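Local coordinates for protein leucyl aminopeptidase (Trypanosoma brucei brucei, PDB 5NTD) that probably removes leucine and other N-terminal residues from peptides as a metal-dependent M17 aminopeptidase, and binds manganese and the inhibitor bestatin, at residues Gln331-Leu335 and Thr515-Leu521; Val382-Asn387 and His482-Phe487; Thr392-Val396 and Lys486-Ile492. All blocks are in the same frame, centred on the assembly; numbering follows the deposited sequence.

Contact 1: residues Gln331-Leu335 and Thr515-Leu521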
loop_
_atom_site.group_PDB
_atom_site.type_symbol
_atom_site.label_atom_id
_atom_site.label_comp_id
_atom_site.label_asym_id
_atom_site.label_seq_id
_atom_site.Cartn_x
_atom_site.Cartn_y
_atom_site.Cartn_z
ATOM N N GLN G 331 5.087 49.118 -16.720
ATOM C CA GLN G 331 6.128 48.482 -17.531
ATOM C C GLN G 331 5.671 48.458 -18.996
ATOM O O GLN G 331 4.472 48.304 -19.259
ATOM C CB GLN G 331 6.415 47.071 -17.047
ATOM C CG GLN G 331 7.117 47.042 -15.706
ATOM C CD GLN G 331 7.455 45.629 -15.258
ATOM O OE1 GLN G 331 6.581 44.903 -14.788
ATOM N NE2 GLN G 331 8.717 45.249 -15.386
ATOM N N PRO G 332 6.613 48.623 -19.952
ATOM C CA PRO G 332 6.270 48.771 -21.360
ATOM C C PRO G 332 6.096 47.454 -22.100
ATOM O O PRO G 332 6.624 47.256 -23.184
ATOM C CB PRO G 332 7.444 49.558 -21.927
ATOM C CG PRO G 332 8.607 49.153 -21.085
ATOM C CD PRO G 332 8.065 48.830 -19.720
ATOM N N VAL G 333 5.287 46.591 -21.508
ATOM C CA VAL G 333 4.952 45.280 -22.087
ATOM C C VAL G 333 3.473 45.173 -22.238
ATOM O O VAL G 333 2.710 45.485 -21.333
ATOM C CB VAL G 333 5.399 44.107 -21.180
ATOM C CG1 VAL G 333 5.268 42.806 -21.930
ATOM C CG2 VAL G 333 6.845 44.262 -20.770
ATOM N N GLN G 334 3.054 44.746 -23.399
ATOM C CA GLN G 334 1.644 44.506 -23.595
ATOM C C GLN G 334 1.366 43.117 -23.029
ATOM O O GLN G 334 2.007 42.170 -23.443
ATOM C CB GLN G 334 1.252 44.553 -25.072
ATOM C CG GLN G 334 -0.246 44.374 -25.270
ATOM C CD GLN G 334 -0.636 44.543 -26.706
ATOM O OE1 GLN G 334 0.109 45.118 -27.498
ATOM N NE2 GLN G 334 -1.841 44.146 -27.031
ATOM N N LEU G 335 0.374 43.029 -22.158
ATOM C CA LEU G 335 0.081 41.792 -21.435
ATOM C C LEU G 335 -1.338 41.347 -21.538
ATOM O O LEU G 335 -2.257 42.149 -21.393
ATOM C CB LEU G 335 0.358 41.959 -19.927
ATOM C CG LEU G 335 1.811 42.081 -19.487
ATOM C CD1 LEU G 335 1.851 42.369 -18.001
ATOM C CD2 LEU G 335 2.569 40.801 -19.799
ATOM N N THR G 515 8.406 40.169 -13.140
ATOM C CA THR G 515 8.743 41.566 -13.174
ATOM C C THR G 515 10.151 41.736 -13.744
ATOM O O THR G 515 10.377 42.549 -14.627
ATOM C CB THR G 515 8.637 42.207 -11.796
ATOM O OG1 THR G 515 7.272 42.120 -11.358
ATOM C CG2 THR G 515 9.032 43.693 -11.859
ATOM N N GLU G 516 11.070 40.916 -13.252
ATOM C CA GLU G 516 12.462 40.976 -13.668
ATOM C C GLU G 516 12.590 40.534 -15.115
ATOM O O GLU G 516 13.331 41.141 -15.910
ATOM C CB GLU G 516 13.326 40.157 -12.744
ATOM C CG GLU G 516 14.797 40.094 -13.133
ATOM C CD GLU G 516 15.494 41.461 -13.136
ATOM O OE1 GLU G 516 15.054 42.376 -12.402
ATOM O OE2 GLU G 516 16.476 41.616 -13.906
ATOM N N TYR G 517 11.845 39.501 -15.485
ATOM C CA TYR G 517 11.830 39.030 -16.887
ATOM C C TYR G 517 11.354 40.170 -17.839
ATOM O O TYR G 517 11.988 40.462 -18.868
ATOM C CB TYR G 517 10.965 37.752 -17.051
ATOM C CG TYR G 517 10.767 37.284 -18.494
ATOM C CD1 TYR G 517 11.758 36.616 -19.168
ATOM C CD2 TYR G 517 9.611 37.588 -19.180
ATOM C CE1 TYR G 517 11.601 36.251 -20.509
ATOM C CE2 TYR G 517 9.435 37.232 -20.513
ATOM C CZ TYR G 517 10.426 36.577 -21.174
ATOM O OH TYR G 517 10.255 36.219 -22.493
ATOM N N PHE G 518 10.255 40.789 -17.474
ATOM C CA PHE G 518 9.692 41.914 -18.272
ATOM C C PHE G 518 10.697 43.098 -18.401
ATOM O O PHE G 518 10.861 43.668 -19.456
ATOM C CB PHE G 518 8.402 42.463 -17.664
ATOM C CG PHE G 518 7.274 41.489 -17.618
ATOM C CD1 PHE G 518 7.174 40.463 -18.519
ATOM C CD2 PHE G 518 6.286 41.632 -16.664
ATOM C CE1 PHE G 518 6.108 39.560 -18.464
ATOM C CE2 PHE G 518 5.223 40.757 -16.595
ATOM C CZ PHE G 518 5.130 39.719 -17.510
ATOM N N ARG G 519 11.395 43.371 -17.315
ATOM C CA ARG G 519 12.407 44.439 -17.246
ATOM C C ARG G 519 13.493 44.313 -18.318
ATOM O O ARG G 519 13.913 45.319 -18.873
ATOM C CB ARG G 519 13.116 44.480 -15.894
ATOM C CG ARG G 519 12.814 45.690 -15.039
ATOM C CD ARG G 519 12.993 45.476 -13.544
ATOM N NE ARG G 519 14.309 45.007 -13.122
ATOM C CZ ARG G 519 15.356 45.776 -12.813
ATOM N NH1 ARG G 519 15.312 47.099 -12.907
ATOM N NH2 ARG G 519 16.477 45.184 -12.397
ATOM N N LYS G 520 13.908 43.088 -18.626
ATOM C CA LYS G 520 15.013 42.854 -19.556
ATOM C C LYS G 520 14.580 42.498 -20.972
ATOM O O LYS G 520 15.428 42.130 -21.777
ATOM C CB LYS G 520 15.965 41.782 -19.020
ATOM C CG LYS G 520 16.554 42.041 -17.629
ATOM C CD LYS G 520 17.296 43.344 -17.444
ATOM C CE LYS G 520 17.332 43.869 -15.977
ATOM N NZ LYS G 520 18.395 43.421 -15.062
ATOM N N LEU G 521 13.310 42.660 -21.316
ATOM C CA LEU G 521 12.837 42.278 -22.661
ATOM C C LEU G 521 13.378 43.154 -23.806
ATOM O O LEU G 521 12.952 44.297 -23.932
ATOM C CB LEU G 521 11.287 42.266 -22.713
ATOM C CG LEU G 521 10.671 41.004 -22.106
ATOM C CD1 LEU G 521 9.157 41.097 -21.968
ATOM C CD2 LEU G 521 11.053 39.754 -22.885
#
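Q331 and F518 meet where the last helix of the M17 catalytic domain, 511-519, lies against the start of strand 334-344 in the central mixed sheet. Q331 leads with its amide. Its CB and CG make no close contact across the boundary; CG stands beside the backbone N (chi1 -70°) and the chain runs on extended, which carries the carboxamide out to the helix. CD is 4.1 Å from F518 CB. OE1 lies in the plane of the F518 ring, at its edge, 3.8 Å from F518 CD2, with the amide and ring planes 62° apart. NE2 donates to the helix backbone, 3.3 Å from T515 O, and this acceptor lies in the amide plane of Q331. R519 N, the regular helical donor, reaches T515 O from the opposite face of the carbonyl, so two N-H groups grip one oxygen. At the other end of the residue, Q331 O accepts from Y274 OH.

Beyond the amide the contact turns apolar. The F518 side chain crosses V333 at about a right angle, with V333 CG2 3.9 Å from F518 CB; the same methyl meets CD1 of L521, the last residue of the chain. L335 approaches F518 from the opposite direction and sets CD2 3.6 Å from F518 CZ, while its CD1 meets F518 CE2. L286 of strand 283-291 also packs on the phenylalanine, and A326 of helix 314-328 touches both Q331 and L335. On the side of the helix turned from the strand, where E516 packs on helix 422-435, R519 and K520 share its carboxylate: R519 NE and NH2 both bind E516 OE1, and K520 NZ lies 2.9 Å from E516 OE2, on the syn lone pair of that oxygen.

Contact 2: residues Val382-Asn387 and His482-Phe487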
loop_
_atom_site.group_PDB
_atom_site.type_symbol
_atom_site.label_atom_id
_atom_site.label_comp_id
_atom_site.label_asym_id
_atom_site.label_seq_id
_atom_site.Cartn_x
_atom_site.Cartn_y
_atom_site.Cartn_z
ATOM N N VAL G 382 -3.935 28.358 -22.842
ATOM C CA VAL G 382 -2.934 28.758 -23.861
ATOM C C VAL G 382 -3.542 28.854 -25.251
ATOM O O VAL G 382 -3.142 29.693 -26.049
ATOM C CB VAL G 382 -1.673 27.871 -23.909
ATOM C CG1 VAL G 382 -0.981 27.871 -22.564
ATOM C CG2 VAL G 382 -1.987 26.453 -24.354
ATOM N N PHE G 383 -4.531 28.018 -25.537
ATOM C CA PHE G 383 -5.255 28.149 -26.824
ATOM C C PHE G 383 -6.027 29.475 -26.852
ATOM O O PHE G 383 -5.977 30.202 -27.836
ATOM C CB PHE G 383 -6.225 27.045 -27.131
ATOM C CG PHE G 383 -6.761 27.129 -28.534
ATOM C CD1 PHE G 383 -6.017 26.640 -29.615
ATOM C CD2 PHE G 383 -7.978 27.750 -28.800
ATOM C CE1 PHE G 383 -6.513 26.723 -30.938
ATOM C CE2 PHE G 383 -8.466 27.832 -30.101
ATOM C CZ PHE G 383 -7.732 27.329 -31.168
ATOM N N HIS G 384 -6.687 29.764 -25.755
ATOM C CA HIS G 384 -7.386 31.025 -25.636
ATOM C C HIS G 384 -6.435 32.226 -25.889
ATOM O O HIS G 384 -6.732 33.140 -26.661
ATOM C CB HIS G 384 -7.978 31.177 -24.250
ATOM C CG HIS G 384 -8.760 32.441 -24.075
ATOM N ND1 HIS G 384 -10.029 32.605 -24.593
ATOM C CD2 HIS G 384 -8.453 33.603 -23.440
ATOM C CE1 HIS G 384 -10.478 33.807 -24.263
ATOM N NE2 HIS G 384 -9.539 34.431 -23.569
ATOM N N ALA G 385 -5.295 32.201 -25.223
ATOM C CA ALA G 385 -4.317 33.298 -25.320
ATOM C C ALA G 385 -3.766 33.428 -26.732
ATOM O O ALA G 385 -3.559 34.539 -27.208
ATOM C CB ALA G 385 -3.171 33.120 -24.340
ATOM N N THR G 386 -3.534 32.313 -27.373
ATOM C CA THR G 386 -2.852 32.317 -28.677
ATOM C C THR G 386 -3.810 32.388 -29.874
ATOM O O THR G 386 -3.372 32.544 -31.007
ATOM C CB THR G 386 -1.941 31.090 -28.873
ATOM O OG1 THR G 386 -2.693 29.895 -28.657
ATOM C CG2 THR G 386 -0.795 31.166 -27.915
ATOM N N ASN G 387 -5.093 32.261 -29.615
ATOM C CA ASN G 387 -6.083 32.229 -30.691
ATOM C C ASN G 387 -7.246 33.200 -30.577
ATOM O O ASN G 387 -7.789 33.608 -31.587
ATOM C CB ASN G 387 -6.697 30.838 -30.831
ATOM C CG ASN G 387 -7.240 30.575 -32.239
ATOM O OD1 ASN G 387 -6.480 30.358 -33.170
ATOM N ND2 ASN G 387 -8.553 30.597 -32.380
ATOM N N HIS G 482 -1.843 22.231 -27.495
ATOM C CA HIS G 482 -3.039 23.098 -27.569
ATOM C C HIS G 482 -2.758 24.579 -27.883
ATOM O O HIS G 482 -3.634 25.422 -27.835
ATOM C CB HIS G 482 -3.830 22.951 -26.303
ATOM C CG HIS G 482 -4.205 21.536 -26.058
ATOM N ND1 HIS G 482 -5.116 20.859 -26.851
ATOM C CD2 HIS G 482 -3.708 20.628 -25.189
ATOM C CE1 HIS G 482 -5.200 19.611 -26.442
ATOM N NE2 HIS G 482 -4.364 19.445 -25.430
ATOM N N LEU G 483 -1.515 24.870 -28.225
ATOM C CA LEU G 483 -1.146 26.200 -28.747
ATOM C C LEU G 483 -1.778 26.355 -30.117
ATOM O O LEU G 483 -1.833 25.404 -30.896
ATOM C CB LEU G 483 0.368 26.360 -28.883
ATOM C CG LEU G 483 1.119 26.442 -27.543
ATOM C CD1 LEU G 483 2.592 26.218 -27.719
ATOM C CD2 LEU G 483 0.845 27.779 -26.864
ATOM N N SER G 484 -2.294 27.541 -30.389
ATOM C CA SER G 484 -2.852 27.833 -31.734
ATOM C C SER G 484 -1.775 27.739 -32.802
ATOM O O SER G 484 -0.643 28.117 -32.548
ATOM C CB SER G 484 -3.450 29.230 -31.778
ATOM O OG SER G 484 -3.950 29.533 -33.082
ATOM N N PRO G 485 -2.119 27.227 -33.994
ATOM C CA PRO G 485 -1.211 27.311 -35.145
ATOM C C PRO G 485 -0.828 28.755 -35.549
ATOM O O PRO G 485 0.230 28.977 -36.102
ATOM C CB PRO G 485 -2.018 26.674 -36.270
ATOM C CG PRO G 485 -3.039 25.834 -35.603
ATOM C CD PRO G 485 -3.359 26.511 -34.320
ATOM N N LYS G 486 -1.680 29.714 -35.208
ATOM C CA LYS G 486 -1.387 31.156 -35.411
ATOM C C LYS G 486 -0.171 31.637 -34.616
ATOM O O LYS G 486 0.393 32.691 -34.896
ATOM C CB LYS G 486 -2.538 32.033 -34.946
ATOM C CG LYS G 486 -3.822 31.885 -35.710
ATOM C CD LYS G 486 -4.831 32.844 -35.070
ATOM C CE LYS G 486 -6.242 32.665 -35.600
ATOM N NZ LYS G 486 -7.200 33.470 -34.791
ATOM N N PHE G 487 0.196 30.884 -33.584
ATOM C CA PHE G 487 1.305 31.271 -32.704
ATOM C C PHE G 487 2.582 30.621 -33.180
ATOM O O PHE G 487 2.632 29.424 -33.390
ATOM C CB PHE G 487 0.994 30.914 -31.262
ATOM C CG PHE G 487 2.129 31.152 -30.317
ATOM C CD1 PHE G 487 2.406 32.421 -29.870
ATOM C CD2 PHE G 487 2.902 30.102 -29.870
ATOM C CE1 PHE G 487 3.445 32.641 -28.984
ATOM C CE2 PHE G 487 3.939 30.305 -28.993
ATOM C CZ PHE G 487 4.217 31.576 -28.547
#
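T386 and S484 join the C-terminal end of helix 374-387 to the loop that leads into strand 490-495. The T386 hydroxyl sits between its own backbone N and carbonyl carbon (chi1 54°), where T386 OG1 donates to V382 O at 2.7 Å. OG1 then accepts the backbone N-H of the loop, with S484 N 2.9 Å from T386 OG1 and an N-H...O angle of 163°. The same rotation sends T386 CG2 to the apolar side, against L483 CD2 and F487 CG, 3.8 Å from the latter.

One residue on, N387 CG lies anti to the backbone N (chi1 -155°), and the amide swings over to the loop. There S484 OG donates to N387 OD1 at 2.7 Å. The serine hydroxyl also accepts from K486 N, 3.1 Å from S484 OG. The extended K486 chain crosses N387 at about a right angle, its CE 3.4 Å from N387 OD1, and its ammonium makes a weak hydrogen bond to N387 O.

F383 turns the edge of its ring to H482 O, which lies in the ring plane 3.2 Å from F383 CD1, while N387 CB covers one face toward the rim. V382 CB packs on L483 CD2. S484 OG and K486 N close an ST turn inside the type I beta turn S484-F487, a turn pinned here to a helix C-terminus in the M17 catalytic domain.

Contact 3: residues Thr392-Val396 and Lys486-Ile492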
loop_
_atom_site.group_PDB
_atom_site.type_symbol
_atom_site.label_atom_id
_atom_site.label_comp_id
_atom_site.label_asym_id
_atom_site.label_seq_id
_atom_site.Cartn_x
_atom_site.Cartn_y
_atom_site.Cartn_z
ATOM N N THR G 392 -1.861 38.707 -31.161
ATOM C CA THR G 392 -1.157 37.421 -31.064
ATOM C C THR G 392 0.134 37.663 -30.303
ATOM O O THR G 392 0.917 38.496 -30.699
ATOM C CB THR G 392 -0.827 36.833 -32.443
ATOM O OG1 THR G 392 -2.048 36.656 -33.176
ATOM C CG2 THR G 392 -0.166 35.443 -32.323
ATOM N N PRO G 393 0.377 36.916 -29.200
ATOM C CA PRO G 393 1.547 37.206 -28.405
ATOM C C PRO G 393 2.820 36.735 -29.047
ATOM O O PRO G 393 2.822 35.810 -29.839
ATOM C CB PRO G 393 1.298 36.414 -27.128
ATOM C CG PRO G 393 0.460 35.274 -27.556
ATOM C CD PRO G 393 -0.449 35.862 -28.582
ATOM N N ASP G 394 3.898 37.411 -28.685
ATOM C CA ASP G 394 5.242 37.023 -29.089
ATOM C C ASP G 394 5.735 35.901 -28.201
ATOM O O ASP G 394 6.571 35.100 -28.606
ATOM C CB ASP G 394 6.227 38.198 -28.970
ATOM C CG ASP G 394 5.826 39.392 -29.846
ATOM O OD1 ASP G 394 5.523 39.179 -31.045
ATOM O OD2 ASP G 394 5.781 40.524 -29.298
ATOM N N VAL G 395 5.283 35.947 -26.965
ATOM C CA VAL G 395 5.738 35.036 -25.930
ATOM C C VAL G 395 4.541 34.616 -25.119
ATOM O O VAL G 395 3.737 35.441 -24.717
ATOM C CB VAL G 395 6.753 35.684 -24.971
ATOM C CG1 VAL G 395 7.188 34.696 -23.903
ATOM C CG2 VAL G 395 7.971 36.177 -25.728
ATOM N N VAL G 396 4.453 33.317 -24.862
ATOM C CA VAL G 396 3.442 32.763 -23.946
ATOM C C VAL G 396 4.166 32.183 -22.741
ATOM O O VAL G 396 5.090 31.388 -22.890
ATOM C CB VAL G 396 2.607 31.662 -24.567
ATOM C CG1 VAL G 396 1.677 31.033 -23.535
ATOM C CG2 VAL G 396 1.786 32.205 -25.698
ATOM N N LYS G 486 -1.680 29.714 -35.208
ATOM C CA LYS G 486 -1.387 31.156 -35.411
ATOM C C LYS G 486 -0.171 31.637 -34.616
ATOM O O LYS G 486 0.393 32.691 -34.896
ATOM C CB LYS G 486 -2.538 32.033 -34.946
ATOM C CG LYS G 486 -3.822 31.885 -35.710
ATOM C CD LYS G 486 -4.831 32.844 -35.070
ATOM C CE LYS G 486 -6.242 32.665 -35.600
ATOM N NZ LYS G 486 -7.200 33.470 -34.791
ATOM N N PHE G 487 0.196 30.884 -33.584
ATOM C CA PHE G 487 1.305 31.271 -32.704
ATOM C C PHE G 487 2.582 30.621 -33.180
ATOM O O PHE G 487 2.632 29.424 -33.390
ATOM C CB PHE G 487 0.994 30.914 -31.262
ATOM C CG PHE G 487 2.129 31.152 -30.317
ATOM C CD1 PHE G 487 2.406 32.421 -29.870
ATOM C CD2 PHE G 487 2.902 30.102 -29.870
ATOM C CE1 PHE G 487 3.445 32.641 -28.984
ATOM C CE2 PHE G 487 3.939 30.305 -28.993
ATOM C CZ PHE G 487 4.217 31.576 -28.547
ATOM N N THR G 488 3.607 31.440 -33.347
ATOM C CA THR G 488 4.931 30.971 -33.783
ATOM C C THR G 488 6.080 31.488 -32.895
ATOM O O THR G 488 7.247 31.450 -33.269
ATOM C CB THR G 488 5.215 31.427 -35.221
ATOM O OG1 THR G 488 5.235 32.850 -35.229
ATOM C CG2 THR G 488 4.149 30.914 -36.189
ATOM N N GLY G 489 5.732 31.957 -31.705
ATOM C CA GLY G 489 6.712 32.588 -30.803
ATOM C C GLY G 489 7.280 31.660 -29.766
ATOM O O GLY G 489 7.220 30.439 -29.878
ATOM N N ALA G 490 7.770 32.254 -28.694
ATOM C CA ALA G 490 8.419 31.517 -27.624
ATOM C C ALA G 490 7.387 31.103 -26.599
ATOM O O ALA G 490 6.533 31.872 -26.201
ATOM C CB ALA G 490 9.511 32.350 -26.977
ATOM N N HIS G 491 7.499 29.871 -26.150
ATOM C CA HIS G 491 6.610 29.358 -25.088
ATOM C C HIS G 491 7.426 28.893 -23.886
ATOM O O HIS G 491 8.290 28.040 -24.013
ATOM C CB HIS G 491 5.757 28.212 -25.583
ATOM C CG HIS G 491 4.963 27.569 -24.500
ATOM N ND1 HIS G 491 4.931 26.216 -24.304
ATOM C CD2 HIS G 491 4.195 28.108 -23.519
ATOM C CE1 HIS G 491 4.181 25.946 -23.251
ATOM N NE2 HIS G 491 3.732 27.075 -22.750
ATOM N N ILE G 492 7.153 29.510 -22.753
ATOM C CA ILE G 492 7.829 29.216 -21.513
ATOM C C ILE G 492 6.840 28.598 -20.523
ATOM O O ILE G 492 5.922 29.260 -20.072
ATOM C CB ILE G 492 8.413 30.466 -20.848
ATOM C CG1 ILE G 492 9.389 31.183 -21.804
ATOM C CG2 ILE G 492 9.151 30.082 -19.560
ATOM C CD1 ILE G 492 9.801 32.566 -21.342
#
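F487 carries CG anti to its backbone N (chi1 174°), which lays its ring beside the 392-396 segment, while V396 has CG1 anti to its backbone N (chi1 174°), leaving CG2 beside that N and facing the phenylalanine ring. Here strands 395-400 and 490-495 pair in parallel in the central sheet of the M17 catalytic domain. V396 CG2 makes a CH-pi contact over one face of the F487 ring, 4.1 Å from its centroid and 27° off the normal. G489 N covers the opposite face, 3.4 Å above the plane and over the centre, so the ring is held between the two. At the edge, P393 O lies in the ring plane, 3.3 Å from F487 CE1; the P393 ring crosses the F487 side chain at about a right angle, P393 CG 4.2 Å from F487 CD1.

Three backbone bonds make the ladder: A490 N to D394 O, V396 N to A490 O at 2.9 Å, and I492 N to V396 O at 2.8 Å, the last two nearly straight. V395 pairs with A490 on one face of the sheet, V396 with H491 on the other. G489 CA makes a CA-H...O contact with D394 O at 3.3 Å.

V395 CG1 also meets I492 CD1, and Y517 of helix 511-519 packs on both residues. D394 OD2 accepts a hydrogen bond from K283 N on the neighbouring strand. H491 NE2 is hydrogen-bonded to D398 OD2, and the imidazole presents its edge to V396 O, which lies near the ring plane 3.5 Å from H491 CD2.

All three contacts are mostly buried, in the catalytic domain or at its C-terminal end. Contact 3, bonded through backbone, lies within the sheet at the start of one parallel strand pair; contacts 1 and 2 attach helices 511-519 and 374-387 to that sheet or its connecting loop. Contact 1 mixes one hydrogen bond from a side-chain amide to a helix carbonyl with apolar packing, whereas contact 2 relies on hydroxyl and amide groups around a turn. Each has one exposed edge: R519 in contact 1, the shared K486 in contacts 2 and 3. These two also share F487, and T386 CG2 touches V396 CG2. Contact 1 meets contact 3 through Y517, yet its nearest atoms stay about 9 Å from contact 2.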